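Local coordinates for protein GDP-L-fucose synthase (Campylobacter jejuni subsp. jejuni serotype O:2, PDB 7M13) that probably works as an NADP(H)-dependent epimerase-reductase of GDP-sugars, making GDP-D-glycero-L-gluco-heptose for the capsular polysaccharide, at residues B[37-42]-B[53-58]. Numbering follows the deposited sequence.
With NAP (NADP nicotinamide-adenine-dinucleotide phosphate), chain E.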
# COMPACT_ATOMS: atom_id res chain seq x y z
N VAL B 37 -15.99 10.96 21.64
CA VAL B 37 -16.73 9.70 21.38
C VAL B 37 -15.67 8.61 21.32
O VAL B 37 -14.63 8.80 20.61
CB VAL B 37 -17.65 9.79 20.15
CG1 VAL B 37 -16.92 10.23 18.89
CG2 VAL B 37 -18.39 8.48 19.92
N LEU B 38 -15.87 7.59 22.12
CA LEU B 38 -14.90 6.53 22.44
C LEU B 38 -15.62 5.19 22.26
O LEU B 38 -16.71 5.03 22.80
CB LEU B 38 -14.39 6.73 23.86
CG LEU B 38 -13.85 8.12 24.22
CD1 LEU B 38 -13.51 8.16 25.70
CD2 LEU B 38 -12.63 8.48 23.38
N LYS B 39 -15.07 4.29 21.46
CA LYS B 39 -15.64 2.94 21.25
C LYS B 39 -14.57 1.90 21.56
O LYS B 39 -13.47 1.94 20.97
CB LYS B 39 -16.16 2.81 19.82
CG LYS B 39 -17.28 3.76 19.47
CD LYS B 39 -18.58 3.39 20.16
CE LYS B 39 -19.72 4.26 19.70
NZ LYS B 39 -20.96 4.01 20.48
N THR B 40 -14.87 0.92 22.42
CA THR B 40 -13.98 -0.24 22.60
C THR B 40 -14.03 -1.11 21.34
O THR B 40 -14.99 -0.94 20.54
CB THR B 40 -14.37 -1.06 23.83
OG1 THR B 40 -15.66 -1.61 23.53
CG2 THR B 40 -14.42 -0.22 25.09
N ARG B 41 -13.07 -2.01 21.20
CA ARG B 41 -13.04 -3.01 20.11
C ARG B 41 -14.34 -3.82 20.14
O ARG B 41 -14.89 -4.10 19.07
CB ARG B 41 -11.82 -3.92 20.26
CG ARG B 41 -11.80 -5.06 19.26
CD ARG B 41 -10.73 -6.11 19.54
NE ARG B 41 -9.38 -5.60 19.64
CZ ARG B 41 -8.46 -5.66 18.67
NH1 ARG B 41 -8.76 -6.14 17.49
NH2 ARG B 41 -7.24 -5.20 18.88
N GLN B 42 -14.83 -4.16 21.33
CA GLN B 42 -16.09 -4.94 21.49
C GLN B 42 -17.26 -4.14 20.93
O GLN B 42 -18.18 -4.76 20.34
CB GLN B 42 -16.26 -5.32 22.97
CG GLN B 42 -15.24 -6.35 23.43
CD GLN B 42 -13.81 -5.87 23.57
OE1 GLN B 42 -12.86 -6.61 23.28
NE2 GLN B 42 -13.62 -4.64 24.03
N ALA B 53 -18.81 2.20 8.90
CA ALA B 53 -19.68 3.08 8.14
C ALA B 53 -20.89 3.47 9.02
O ALA B 53 -21.26 4.64 9.04
CB ALA B 53 -20.06 2.37 6.87
N LYS B 54 -21.47 2.51 9.72
CA LYS B 54 -22.64 2.79 10.59
C LYS B 54 -22.25 3.76 11.71
O LYS B 54 -23.03 4.69 12.02
CB LYS B 54 -23.15 1.50 11.24
CG LYS B 54 -24.05 0.64 10.38
CD LYS B 54 -24.62 -0.51 11.17
CE LYS B 54 -25.55 -1.40 10.37
NZ LYS B 54 -25.61 -2.75 10.97
N PHE B 55 -21.09 3.56 12.33
CA PHE B 55 -20.60 4.44 13.41
C PHE B 55 -20.51 5.88 12.92
O PHE B 55 -20.94 6.83 13.60
CB PHE B 55 -19.25 3.97 13.95
CG PHE B 55 -18.51 4.99 14.76
CD1 PHE B 55 -18.89 5.24 16.07
CD2 PHE B 55 -17.52 5.77 14.19
CE1 PHE B 55 -18.23 6.19 16.83
CE2 PHE B 55 -16.90 6.76 14.93
CZ PHE B 55 -17.26 6.97 16.24
N PHE B 56 -19.86 6.11 11.77
CA PHE B 56 -19.67 7.48 11.26
C PHE B 56 -21.01 8.13 10.92
O PHE B 56 -21.20 9.32 11.23
CB PHE B 56 -18.70 7.50 10.08
CG PHE B 56 -17.27 7.61 10.52
CD1 PHE B 56 -16.69 8.85 10.75
CD2 PHE B 56 -16.50 6.49 10.75
CE1 PHE B 56 -15.39 8.93 11.22
CE2 PHE B 56 -15.18 6.56 11.16
CZ PHE B 56 -14.65 7.80 11.42
N LYS B 57 -21.94 7.36 10.35
CA LYS B 57 -23.26 7.90 9.97
C LYS B 57 -24.06 8.23 11.24
O LYS B 57 -24.78 9.26 11.24
CB LYS B 57 -23.98 6.90 9.05
CG LYS B 57 -25.05 7.49 8.14
CD LYS B 57 -24.54 8.51 7.13
CE LYS B 57 -23.61 7.96 6.05
NZ LYS B 57 -23.41 8.95 4.95
N GLU B 58 -23.91 7.45 12.31
CA GLU B 58 -24.67 7.69 13.58
C GLU B 58 -24.05 8.85 14.37
O GLU B 58 -24.79 9.70 14.94
CB GLU B 58 -24.72 6.41 14.41
CG GLU B 58 -25.29 6.55 15.82
CD GLU B 58 -26.74 7.00 15.89
OE1 GLU B 58 -27.42 7.01 14.85
OE2 GLU B 58 -27.14 7.41 17.02
PA NAP E . -1.51 0.53 21.13
O1A NAP E . -0.95 -0.74 20.57
O2A NAP E . -1.13 0.89 22.55
O5B NAP E . -3.08 0.55 21.09
C5B NAP E . -3.79 0.19 19.90
C4B NAP E . -5.25 0.23 20.24
O4B NAP E . -5.97 -0.03 19.01
C3B NAP E . -5.70 -0.83 21.26
O3B NAP E . -6.40 -0.19 22.33
C2B NAP E . -6.56 -1.78 20.43
O2B NAP E . -7.69 -2.30 21.14
C1B NAP E . -7.07 -0.86 19.33
N9A NAP E . -7.46 -1.61 18.15
C8A NAP E . -6.69 -2.42 17.38
N7A NAP E . -7.35 -3.06 16.44
C5A NAP E . -8.66 -2.65 16.63
C6A NAP E . -9.85 -2.99 15.96
N6A NAP E . -9.92 -3.88 14.97
N1A NAP E . -10.98 -2.41 16.41
C2A NAP E . -10.91 -1.54 17.43
N3A NAP E . -9.84 -1.15 18.13
C4A NAP E . -8.74 -1.76 17.68
O3 NAP E . -1.11 1.74 20.16
PN NAP E . -0.01 2.86 20.39
O1N NAP E . 1.24 2.20 20.80
O2N NAP E . -0.63 3.89 21.25
O5D NAP E . 0.14 3.42 18.88
C5D NAP E . -0.63 4.51 18.44
C4D NAP E . -0.22 4.81 17.02
O4D NAP E . 1.18 5.22 16.99
C3D NAP E . -0.34 3.63 16.05
O3D NAP E . -0.72 4.09 14.74
C2D NAP E . 1.06 3.09 16.06
O2D NAP E . 1.37 2.27 14.93
C1D NAP E . 1.88 4.36 16.10
N1N NAP E . 3.25 4.09 16.59
C2N NAP E . 3.49 3.60 17.85
C3N NAP E . 4.74 3.27 18.24
C7N NAP E . 5.05 2.72 19.58
O7N NAP E . 6.25 2.62 19.93
N7N NAP E . 4.03 2.38 20.37
C4N NAP E . 5.86 3.51 17.35
C5N NAP E . 5.55 4.07 16.06
C6N NAP E . 4.31 4.26 15.71
P2B NAP E . -7.50 -3.53 22.17
O1X NAP E . -6.89 -2.89 23.38
O2X NAP E . -6.70 -4.58 21.55
O3X NAP E . -8.94 -4.02 22.41
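Phe55 reaches from helix 49-59 to the end of strand 36-37 and the loop that follows, and its ring takes both apolar contacts there. Val37 CG2 arrives at the ring edge, close to its plane, 3.8 Å from Phe55 CE1. Beside it, Lys39 crosses the CD1-CE1 side of the ring obliquely with its aliphatic chain; a bend at chi2 (-71°) brings CE back to the ring as well as CG, which lies 3.7 Å from Phe55 CE1. The ring also meets Tyr12 of strand 11-14, their planes at about 50°.

Two residues beyond Lys39, Arg41 grips the 2'-phosphate of the adenosine ribose. Its NE donates to NAP O3X at 3.2 Å in a nearly straight bond (168°), and NH2 donates to NAP O2X at 2.8 Å, with the phosphorus in the guanidinium plane. Over one face of that guanidinium lies the adenine, whose NAP C5A sits 3.4 Å above the guanidinium plane of Arg41, offset toward its rim. Val37 pairs with Ile11 through the backbone, while Thr40 N bonds to Glu43 OE2. All this belongs to the NADP(H)-binding form of the Rossmann fold, in which a basic residue just past the second strand of the sheet, here Arg41, recognises the 2'-phosphate.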